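Kinectin 1 (Kinesin receptor) (Legionella pneumophila, PDB 4MU6) is of unknown function but, as a Legionella effector, probably acts inside host cells, with this chain being its largely helical N-terminal coiled-coil domain. Local coordinates at residues P109-E114 with Q174-Q179; K19-D24 with P43-S48; Q71-Q76 with I212-T217. One frame throughout, in Å; residues are numbered along the deposited sequence.

Contact 1: residues P109-E114 with Q174-Q179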
loop_
_atom_site.group_PDB
_atom_site.type_symbol
_atom_site.label_atom_id
_atom_site.label_comp_id
_atom_site.label_asym_id
_atom_site.label_seq_id
_atom_site.Cartn_x
_atom_site.Cartn_y
_atom_site.Cartn_z
ATOM N N PRO A 109 52.538 -15.611 -3.336
ATOM C CA PRO A 109 53.493 -16.687 -3.013
ATOM C C PRO A 109 54.731 -16.686 -3.906
ATOM O O PRO A 109 55.827 -16.969 -3.432
ATOM C CB PRO A 109 52.682 -17.956 -3.269
ATOM C CG PRO A 109 51.286 -17.544 -3.016
ATOM C CD PRO A 109 51.170 -16.136 -3.492
ATOM N N THR A 110 54.561 -16.368 -5.183
ATOM C CA THR A 110 55.711 -16.220 -6.073
ATOM C C THR A 110 56.641 -15.071 -5.641
ATOM O O THR A 110 57.861 -15.244 -5.566
ATOM C CB THR A 110 55.259 -16.026 -7.515
ATOM O OG1 THR A 110 54.630 -17.231 -7.958
ATOM C CG2 THR A 110 56.438 -15.702 -8.426
ATOM N N GLN A 111 56.053 -13.915 -5.344
ATOM C CA GLN A 111 56.803 -12.746 -4.905
ATOM C C GLN A 111 57.576 -13.048 -3.629
ATOM O O GLN A 111 58.768 -12.749 -3.535
ATOM C CB GLN A 111 55.865 -11.566 -4.651
ATOM C CG GLN A 111 55.285 -10.970 -5.916
ATOM C CD GLN A 111 54.114 -10.036 -5.640
ATOM O OE1 GLN A 111 53.027 -10.466 -5.217
ATOM N NE2 GLN A 111 54.335 -8.748 -5.866
ATOM N N ILE A 112 56.886 -13.625 -2.648
ATOM C CA ILE A 112 57.526 -13.979 -1.397
ATOM C C ILE A 112 58.722 -14.900 -1.628
ATOM O O ILE A 112 59.795 -14.669 -1.085
ATOM C CB ILE A 112 56.531 -14.610 -0.422
ATOM C CG1 ILE A 112 55.617 -13.516 0.125
ATOM C CG2 ILE A 112 57.280 -15.319 0.718
ATOM C CD1 ILE A 112 54.348 -14.034 0.784
ATOM N N SER A 113 58.530 -15.923 -2.458
ATOM C CA SER A 113 59.599 -16.850 -2.817
ATOM C C SER A 113 60.780 -16.117 -3.451
ATOM O O SER A 113 61.925 -16.311 -3.048
ATOM C CB SER A 113 59.063 -17.925 -3.766
ATOM O OG SER A 113 60.102 -18.502 -4.534
ATOM N N GLU A 114 60.482 -15.259 -4.423
ATOM C CA GLU A 114 61.469 -14.404 -5.082
ATOM C C GLU A 114 62.259 -13.532 -4.100
ATOM O O GLU A 114 63.494 -13.500 -4.131
ATOM C CB GLU A 114 60.785 -13.497 -6.115
ATOM C CG GLU A 114 60.352 -14.178 -7.407
ATOM C CD GLU A 114 59.549 -13.249 -8.322
ATOM O OE1 GLU A 114 58.934 -12.287 -7.808
ATOM O OE2 GLU A 114 59.531 -13.476 -9.554
ATOM N N GLN A 174 57.428 -8.565 4.589
ATOM C CA GLN A 174 56.397 -8.260 5.571
ATOM C C GLN A 174 55.180 -7.651 4.891
ATOM O O GLN A 174 54.048 -7.966 5.244
ATOM C CB GLN A 174 56.918 -7.322 6.660
ATOM C CG GLN A 174 57.381 -8.046 7.918
ATOM C CD GLN A 174 58.398 -7.238 8.729
ATOM O OE1 GLN A 174 58.449 -6.008 8.638
ATOM N NE2 GLN A 174 59.220 -7.935 9.515
ATOM N N SER A 175 55.426 -6.798 3.903
ATOM C CA SER A 175 54.352 -6.076 3.242
ATOM C C SER A 175 53.512 -7.018 2.392
ATOM O O SER A 175 52.294 -6.882 2.328
ATOM C CB SER A 175 54.917 -4.951 2.373
ATOM O OG SER A 175 55.514 -5.473 1.201
ATOM N N LEU A 176 54.174 -7.978 1.751
ATOM C CA LEU A 176 53.487 -8.995 0.971
ATOM C C LEU A 176 52.558 -9.828 1.843
ATOM O O LEU A 176 51.423 -10.105 1.451
ATOM C CB LEU A 176 54.500 -9.885 0.253
ATOM C CG LEU A 176 55.210 -9.182 -0.908
ATOM C CD1 LEU A 176 56.512 -9.906 -1.296
ATOM C CD2 LEU A 176 54.266 -9.075 -2.093
ATOM N N PHE A 177 53.038 -10.231 3.018
ATOM C CA PHE A 177 52.207 -11.004 3.939
ATOM C C PHE A 177 51.004 -10.185 4.402
ATOM O O PHE A 177 49.911 -10.734 4.554
ATOM C CB PHE A 177 53.002 -11.525 5.145
ATOM C CG PHE A 177 53.749 -12.833 4.881
ATOM C CD1 PHE A 177 53.058 -14.022 4.674
ATOM C CD2 PHE A 177 55.140 -12.870 4.864
ATOM C CE1 PHE A 177 53.742 -15.223 4.433
ATOM C CE2 PHE A 177 55.833 -14.071 4.630
ATOM C CZ PHE A 177 55.135 -15.241 4.416
ATOM N N GLU A 178 51.208 -8.885 4.630
ATOM C CA GLU A 178 50.097 -7.988 4.947
ATOM C C GLU A 178 49.162 -7.803 3.750
ATOM O O GLU A 178 47.940 -7.699 3.907
ATOM C CB GLU A 178 50.607 -6.624 5.402
ATOM C CG GLU A 178 49.503 -5.752 5.968
ATOM C CD GLU A 178 49.978 -4.366 6.370
ATOM O OE1 GLU A 178 51.204 -4.119 6.325
ATOM O OE2 GLU A 178 49.116 -3.528 6.729
ATOM N N GLN A 179 49.741 -7.747 2.554
ATOM C CA GLN A 179 48.952 -7.618 1.338
ATOM C C GLN A 179 48.036 -8.829 1.218
ATOM O O GLN A 179 46.848 -8.708 0.865
ATOM C CB GLN A 179 49.861 -7.529 0.110
ATOM C CG GLN A 179 49.117 -7.231 -1.184
ATOM C CD GLN A 179 48.584 -5.801 -1.228
ATOM O OE1 GLN A 179 49.343 -4.842 -1.092
ATOM N NE2 GLN A 179 47.274 -5.656 -1.419
#

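Contact 2: residues K19-D24 with P43-S48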
loop_
_atom_site.group_PDB
_atom_site.type_symbol
_atom_site.label_atom_id
_atom_site.label_comp_id
_atom_site.label_asym_id
_atom_site.label_seq_id
_atom_site.Cartn_x
_atom_site.Cartn_y
_atom_site.Cartn_z
ATOM N N LYS A 19 -41.774 8.542 -3.914
ATOM C CA LYS A 19 -42.550 8.525 -5.146
ATOM C C LYS A 19 -42.676 7.108 -5.710
ATOM O O LYS A 19 -43.755 6.699 -6.151
ATOM C CB LYS A 19 -41.936 9.472 -6.180
ATOM C CG LYS A 19 -42.176 10.956 -5.904
ATOM C CD LYS A 19 -41.595 11.799 -7.020
ATOM C CE LYS A 19 -41.943 13.259 -6.853
ATOM N NZ LYS A 19 -42.041 13.932 -8.184
ATOM N N GLN A 20 -41.576 6.356 -5.677
ATOM C CA GLN A 20 -41.581 4.990 -6.190
ATOM C C GLN A 20 -42.555 4.119 -5.398
ATOM O O GLN A 20 -43.289 3.304 -5.963
ATOM C CB GLN A 20 -40.167 4.399 -6.171
ATOM C CG GLN A 20 -40.110 2.944 -6.584
ATOM C CD GLN A 20 -40.699 2.717 -7.958
ATOM O OE1 GLN A 20 -40.587 3.568 -8.845
ATOM N NE2 GLN A 20 -41.345 1.571 -8.143
ATOM N N PHE A 21 -42.570 4.317 -4.084
ATOM C CA PHE A 21 -43.478 3.599 -3.204
ATOM C C PHE A 21 -44.931 3.967 -3.510
ATOM O O PHE A 21 -45.792 3.093 -3.607
ATOM C CB PHE A 21 -43.127 3.945 -1.761
ATOM C CG PHE A 21 -44.012 3.292 -0.728
ATOM C CD1 PHE A 21 -45.175 3.916 -0.292
ATOM C CD2 PHE A 21 -43.659 2.081 -0.164
ATOM C CE1 PHE A 21 -45.975 3.335 0.675
ATOM C CE2 PHE A 21 -44.455 1.493 0.801
ATOM C CZ PHE A 21 -45.615 2.116 1.215
ATOM N N LEU A 22 -45.198 5.263 -3.667
ATOM C CA LEU A 22 -46.552 5.730 -3.940
ATOM C C LEU A 22 -46.993 5.470 -5.387
ATOM O O LEU A 22 -48.126 5.767 -5.754
ATOM C CB LEU A 22 -46.712 7.210 -3.554
ATOM C CG LEU A 22 -46.651 7.473 -2.042
ATOM C CD1 LEU A 22 -46.561 8.962 -1.696
ATOM C CD2 LEU A 22 -47.836 6.827 -1.329
ATOM N N ALA A 23 -46.104 4.907 -6.205
ATOM C CA ALA A 23 -46.484 4.476 -7.549
ATOM C C ALA A 23 -47.409 3.274 -7.448
ATOM O O ALA A 23 -48.109 2.937 -8.393
ATOM C CB ALA A 23 -45.263 4.132 -8.374
ATOM N N ASP A 24 -47.388 2.626 -6.288
ATOM C CA ASP A 24 -48.282 1.513 -5.977
ATOM C C ASP A 24 -49.749 1.978 -5.943
ATOM O O ASP A 24 -50.163 2.739 -5.073
ATOM C CB ASP A 24 -47.875 0.906 -4.632
ATOM C CG ASP A 24 -48.473 -0.463 -4.396
ATOM O OD1 ASP A 24 -49.616 -0.721 -4.839
ATOM O OD2 ASP A 24 -47.791 -1.285 -3.751
ATOM N N PRO A 43 -41.190 2.204 7.058
ATOM C CA PRO A 43 -40.139 1.181 7.122
ATOM C C PRO A 43 -39.725 0.651 5.765
ATOM O O PRO A 43 -38.531 0.464 5.555
ATOM C CB PRO A 43 -40.778 0.070 7.968
ATOM C CG PRO A 43 -41.681 0.816 8.888
ATOM C CD PRO A 43 -42.287 1.903 7.996
ATOM N N TRP A 44 -40.674 0.407 4.867
ATOM C CA TRP A 44 -40.306 -0.063 3.533
ATOM C C TRP A 44 -39.443 0.960 2.796
ATOM O O TRP A 44 -38.494 0.607 2.106
ATOM C CB TRP A 44 -41.543 -0.388 2.696
ATOM C CG TRP A 44 -41.190 -0.909 1.326
ATOM C CD1 TRP A 44 -41.010 -0.174 0.181
ATOM C CD2 TRP A 44 -40.952 -2.275 0.965
ATOM N NE1 TRP A 44 -40.685 -1.005 -0.866
ATOM C CE2 TRP A 44 -40.646 -2.298 -0.413
ATOM C CE3 TRP A 44 -40.963 -3.481 1.677
ATOM C CZ2 TRP A 44 -40.364 -3.480 -1.095
ATOM C CZ3 TRP A 44 -40.680 -4.659 0.994
ATOM C CH2 TRP A 44 -40.380 -4.647 -0.376
ATOM N N ILE A 45 -39.790 2.230 2.938
ATOM C CA ILE A 45 -39.090 3.289 2.226
ATOM C C ILE A 45 -37.707 3.558 2.827
ATOM O O ILE A 45 -36.719 3.731 2.106
ATOM C CB ILE A 45 -39.924 4.585 2.205
ATOM C CG1 ILE A 45 -41.275 4.321 1.534
ATOM C CG2 ILE A 45 -39.180 5.691 1.479
ATOM C CD1 ILE A 45 -42.291 5.478 1.654
ATOM N N HIS A 46 -37.635 3.594 4.149
ATOM C CA HIS A 46 -36.352 3.812 4.796
ATOM C C HIS A 46 -35.366 2.675 4.516
ATOM O O HIS A 46 -34.165 2.920 4.377
ATOM C CB HIS A 46 -36.487 4.023 6.301
ATOM C CG HIS A 46 -35.232 4.541 6.925
ATOM N ND1 HIS A 46 -34.597 5.677 6.466
ATOM C CD2 HIS A 46 -34.463 4.057 7.927
ATOM C CE1 HIS A 46 -33.504 5.882 7.177
ATOM N NE2 HIS A 46 -33.401 4.917 8.072
ATOM N N SER A 47 -35.878 1.447 4.423
ATOM C CA SER A 47 -35.084 0.310 3.966
ATOM C C SER A 47 -34.516 0.538 2.575
ATOM O O SER A 47 -33.313 0.375 2.373
ATOM C CB SER A 47 -35.896 -0.986 3.978
ATOM O OG SER A 47 -36.065 -1.461 5.299
ATOM N N SER A 48 -35.362 0.929 1.618
ATOM C CA SER A 48 -34.862 1.129 0.258
ATOM C C SER A 48 -33.854 2.294 0.129
ATOM O O SER A 48 -32.877 2.174 -0.611
ATOM C CB SER A 48 -36.001 1.203 -0.780
ATOM O OG SER A 48 -36.509 2.513 -0.951
#

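Contact 3: residues Q71-Q76 with I212-T217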
loop_
_atom_site.group_PDB
_atom_site.type_symbol
_atom_site.label_atom_id
_atom_site.label_comp_id
_atom_site.label_asym_id
_atom_site.label_seq_id
_atom_site.Cartn_x
_atom_site.Cartn_y
_atom_site.Cartn_z
ATOM N N GLN A 71 -1.419 3.997 -6.226
ATOM C CA GLN A 71 -0.307 4.804 -5.758
ATOM C C GLN A 71 0.789 3.923 -5.134
ATOM O O GLN A 71 1.963 4.045 -5.479
ATOM C CB GLN A 71 -0.787 5.838 -4.740
ATOM C CG GLN A 71 0.340 6.636 -4.096
ATOM C CD GLN A 71 0.808 7.810 -4.940
ATOM O OE1 GLN A 71 0.459 7.927 -6.117
ATOM N NE2 GLN A 71 1.595 8.701 -4.329
ATOM N N SER A 72 0.399 3.038 -4.221
ATOM C CA SER A 72 1.365 2.200 -3.520
ATOM C C SER A 72 2.033 1.211 -4.467
ATOM O O SER A 72 3.215 0.912 -4.331
ATOM C CB SER A 72 0.691 1.447 -2.372
ATOM O OG SER A 72 0.348 2.328 -1.318
ATOM N N TYR A 73 1.258 0.691 -5.418
ATOM C CA TYR A 73 1.779 -0.281 -6.360
ATOM C C TYR A 73 2.925 0.327 -7.144
ATOM O O TYR A 73 3.989 -0.281 -7.261
ATOM C CB TYR A 73 0.683 -0.741 -7.318
ATOM C CG TYR A 73 1.134 -1.622 -8.463
ATOM C CD1 TYR A 73 1.554 -1.067 -9.668
ATOM C CD2 TYR A 73 1.106 -3.011 -8.357
ATOM C CE1 TYR A 73 1.938 -1.865 -10.733
ATOM C CE2 TYR A 73 1.485 -3.822 -9.423
ATOM C CZ TYR A 73 1.894 -3.232 -10.608
ATOM O OH TYR A 73 2.293 -4.008 -11.667
ATOM N N LYS A 74 2.687 1.523 -7.676
ATOM C CA LYS A 74 3.622 2.191 -8.580
ATOM C C LYS A 74 4.875 2.671 -7.854
ATOM O O LYS A 74 5.972 2.684 -8.421
ATOM C CB LYS A 74 2.938 3.389 -9.256
ATOM C CG LYS A 74 1.814 3.026 -10.248
ATOM C CD LYS A 74 1.003 4.263 -10.653
ATOM C CE LYS A 74 0.008 3.951 -11.768
ATOM N NZ LYS A 74 -0.927 5.091 -12.052
ATOM N N ALA A 75 4.693 3.100 -6.610
ATOM C CA ALA A 75 5.793 3.633 -5.828
ATOM C C ALA A 75 6.745 2.486 -5.506
ATOM O O ALA A 75 7.957 2.620 -5.652
ATOM C CB ALA A 75 5.274 4.297 -4.564
ATOM N N GLN A 76 6.192 1.347 -5.101
ATOM C CA GLN A 76 7.023 0.173 -4.831
ATOM C C GLN A 76 7.744 -0.333 -6.072
ATOM O O GLN A 76 8.904 -0.762 -5.983
ATOM C CB GLN A 76 6.218 -0.974 -4.233
ATOM C CG GLN A 76 7.080 -2.186 -3.882
ATOM C CD GLN A 76 7.899 -1.984 -2.613
ATOM O OE1 GLN A 76 7.346 -1.776 -1.530
ATOM N NE2 GLN A 76 9.227 -2.064 -2.739
ATOM N N ILE A 212 1.964 -10.409 -10.735
ATOM C CA ILE A 212 1.266 -11.239 -11.715
ATOM C C ILE A 212 -0.158 -11.536 -11.250
ATOM O O ILE A 212 -1.093 -11.448 -12.019
ATOM C CB ILE A 212 1.997 -12.579 -11.953
ATOM C CG1 ILE A 212 3.389 -12.346 -12.565
ATOM C CG2 ILE A 212 1.150 -13.488 -12.817
ATOM C CD1 ILE A 212 3.352 -11.782 -13.981
ATOM N N GLY A 213 -0.316 -11.893 -9.982
ATOM C CA GLY A 213 -1.630 -12.166 -9.435
ATOM C C GLY A 213 -2.466 -10.900 -9.351
ATOM O O GLY A 213 -3.630 -10.890 -9.755
ATOM N N TYR A 214 -1.870 -9.827 -8.837
ATOM C CA TYR A 214 -2.603 -8.572 -8.682
ATOM C C TYR A 214 -3.082 -8.039 -10.021
ATOM O O TYR A 214 -4.232 -7.620 -10.154
ATOM C CB TYR A 214 -1.752 -7.514 -7.970
ATOM C CG TYR A 214 -2.377 -6.128 -7.935
ATOM C CD1 TYR A 214 -3.431 -5.835 -7.069
ATOM C CD2 TYR A 214 -1.918 -5.115 -8.772
ATOM C CE1 TYR A 214 -3.998 -4.572 -7.030
ATOM C CE2 TYR A 214 -2.480 -3.841 -8.734
ATOM C CZ TYR A 214 -3.514 -3.580 -7.861
ATOM O OH TYR A 214 -4.072 -2.329 -7.825
ATOM N N ASN A 215 -2.200 -8.049 -11.015
ATOM C CA ASN A 215 -2.525 -7.463 -12.307
ATOM C C ASN A 215 -3.603 -8.248 -13.080
ATOM O O ASN A 215 -4.139 -7.758 -14.070
ATOM C CB ASN A 215 -1.262 -7.302 -13.157
ATOM C CG ASN A 215 -0.452 -6.074 -12.779
ATOM O OD1 ASN A 215 -0.997 -5.031 -12.441
ATOM N ND2 ASN A 215 0.860 -6.198 -12.841
ATOM N N SER A 216 -3.922 -9.461 -12.628
ATOM C CA SER A 216 -4.985 -10.225 -13.269
ATOM C C SER A 216 -6.311 -10.307 -12.491
ATOM O O SER A 216 -7.362 -10.395 -13.106
ATOM C CB SER A 216 -4.499 -11.620 -13.685
ATOM O OG SER A 216 -4.219 -12.432 -12.565
ATOM N N THR A 217 -6.282 -10.284 -11.161
ATOM C CA THR A 217 -7.533 -10.338 -10.384
ATOM C C THR A 217 -7.886 -9.033 -9.682
ATOM O O THR A 217 -9.044 -8.789 -9.368
ATOM C CB THR A 217 -7.449 -11.355 -9.240
ATOM O OG1 THR A 217 -6.329 -11.017 -8.414
ATOM C CG2 THR A 217 -7.280 -12.758 -9.766
#

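Contact 1: residues P109-E114 with Q174-Q179
One face of the Phe177 ring carries the CD1 methyl of Ile112, which sits 3.9 Å from the ring centroid and only 11° off the ring normal, a CH-pi contact centred over the ring. The second flat group is the amide of Gln111. The CD2 methyl of Leu176 lies over it, 3.6 Å from Gln111 OE1 and 3.8 Å from Gln111 NE2, so an apolar branch rests against a polar group with no bond between them. The other Leu176 methyl, CD1, reaches the aliphatic part of the same glutamine, 3.8 Å from Gln111 CB. Between these two sites Ile112 and Leu176 lie alongside, their chains pointing in opposed directions, with Ile112 CG1 3.8 Å from Leu176 CB.

Ile112 suits its place because CG1 lies anti to the carbonyl carbon (chi1 -74°), which carries the CG1-CD1 arm toward the partner helix: CG1 meets the leucine and CD1 the phenylalanine. Ile112 and Leu176 are buried, whereas Phe177 and the long, amphipathic Gln111 stand toward the margins and can meet both solvent and the apolar seam. The axes of the two segments come within 9.9 Å, their N-to-C directions 167° apart, and Leu176 also touches Gln115. Such nearly antiparallel packing along an apolar seam is characteristic of an antiparallel helical hairpin, here made by helices 108-127 and 158-217.

Contact 2: residues K19-D24 with P43-S48
Phe21 and Ile45, whose CA atoms are 7.0 Å apart, form the centre of this contact, and the phenylalanine can be followed outward from its backbone. Its CB already lies against the arm of Ile45, 3.8 Å from Ile45 CG1. Because CG stands opposite the backbone nitrogen (chi1 179°), the ring is carried toward the helix that begins at Pro43. Its CG then meets Ile45 CD1 at 3.7 Å. That methyl is over one ring face, 25° off the normal and displaced toward the rim, close to CG and CD1 of the phenylalanine. On the other ortho position, Phe21 CD2 has Trp44 CD1 at 3.5 Å, and this indole carbon lies at the edge of the phenyl ring, near its plane. Farther out, Phe21 CE2 comes within 4.0 Å of Trp44 CB. The phenyl and the five-membered indole ring are inclined at 45°, an oblique pair that is neither a stack nor an edge-to-face contact.

An isoleucine fits against the ring face because its slender CG1-CD1 arm can lie across it, while a flat tryptophan can border the edge. Ile45 is buried, and helix 227-273 also presses on it through Asn259 and Phe263; Leu27 adds to the packing of Phe21.

Ser47 OG donates to Pro43 O at 3.1 Å, arriving from the face of that carbonyl opposite to the one used by Ser47 N. One turn back on helix 10-22, a hydrogen bond between Ser48 OG and His17 ND1 also links the two helices. Segments 19-24 and 43-48 themselves meet through apolar and CH-pi contact, which depends on close fit rather than on exact alignment of donors and acceptors.

Contact 3: residues Q71-Q76 with I212-T217
Helix segments 71-76 and 212-217 run in roughly opposite senses and stand well apart, with the nearest CA atoms, those of Tyr73 and Tyr214, separated by 9.7 Å. The gap is bridged mainly by the two tyrosine rings, between two members of the elongated helical coiled-coil domain: helix 43-105, here in a predicted coiled-coil region, and the last turns of helix 158-217.

Tyrosine suits this spacing: its ring is broad enough to pack and its hydroxyl adds a polar tip. Both tyrosines have CG swung opposite the backbone nitrogen (chi1 172° in each), which sends each ring into the interval. They meet along one side, Tyr73 CE2 lying 3.7 Å from Tyr214 CD2. The ring planes differ by 31° and the centroids are 5.3 Å apart, so the pair is oblique and not a regular stack. Ile221, in the loop after helix 158-217, touches both rings. The hydroxyl of Tyr214 is engaged elsewhere, by NE2 of Gln70, and Arg211 also lies against Tyr73.

The tip of Tyr73 is held by Asn215. This side chain leaves its helix across the line to the partner, and its CG, anti to the carbonyl carbon, brings the amide round to the tyrosine hydroxyl. The same turn is finished by a carbonyl shared by several donors: Gly213 O receives Thr217 N at 3.1 Å and Thr217 OG1 at 3.0 Å, as well as Ser216 N and Ser216 OG, the two hydroxyls coming from above its plane. On the tyrosine side, Asn215 ND2 donates to Tyr73 OH at 2.9 Å, nearly straight at 163°, with the hydroxyl oxygen lying close to the plane of the amide.

How the contacts relate
From the N terminus, contact 2 closes first: residues 43-48 return to 19-24 after a short excursion through helix 29-38, tying helix 10-22 to the start of helix 43-105. Further along that long helix, 71-76 opens contact 3. Before it closes, residues 109-114 and 174-179 form contact 1, which joins helix 108-127 to helix 158-217 and lies wholly within the span of contact 3. Helix 158-217 then runs on to 212-217, where contact 3 joins its far end to helix 43-105. None of the loops cross. Contacts 1 and 2 lie on opposite sides of the chain's centre, about 97 Å apart between centres, and contact 3 is near the middle.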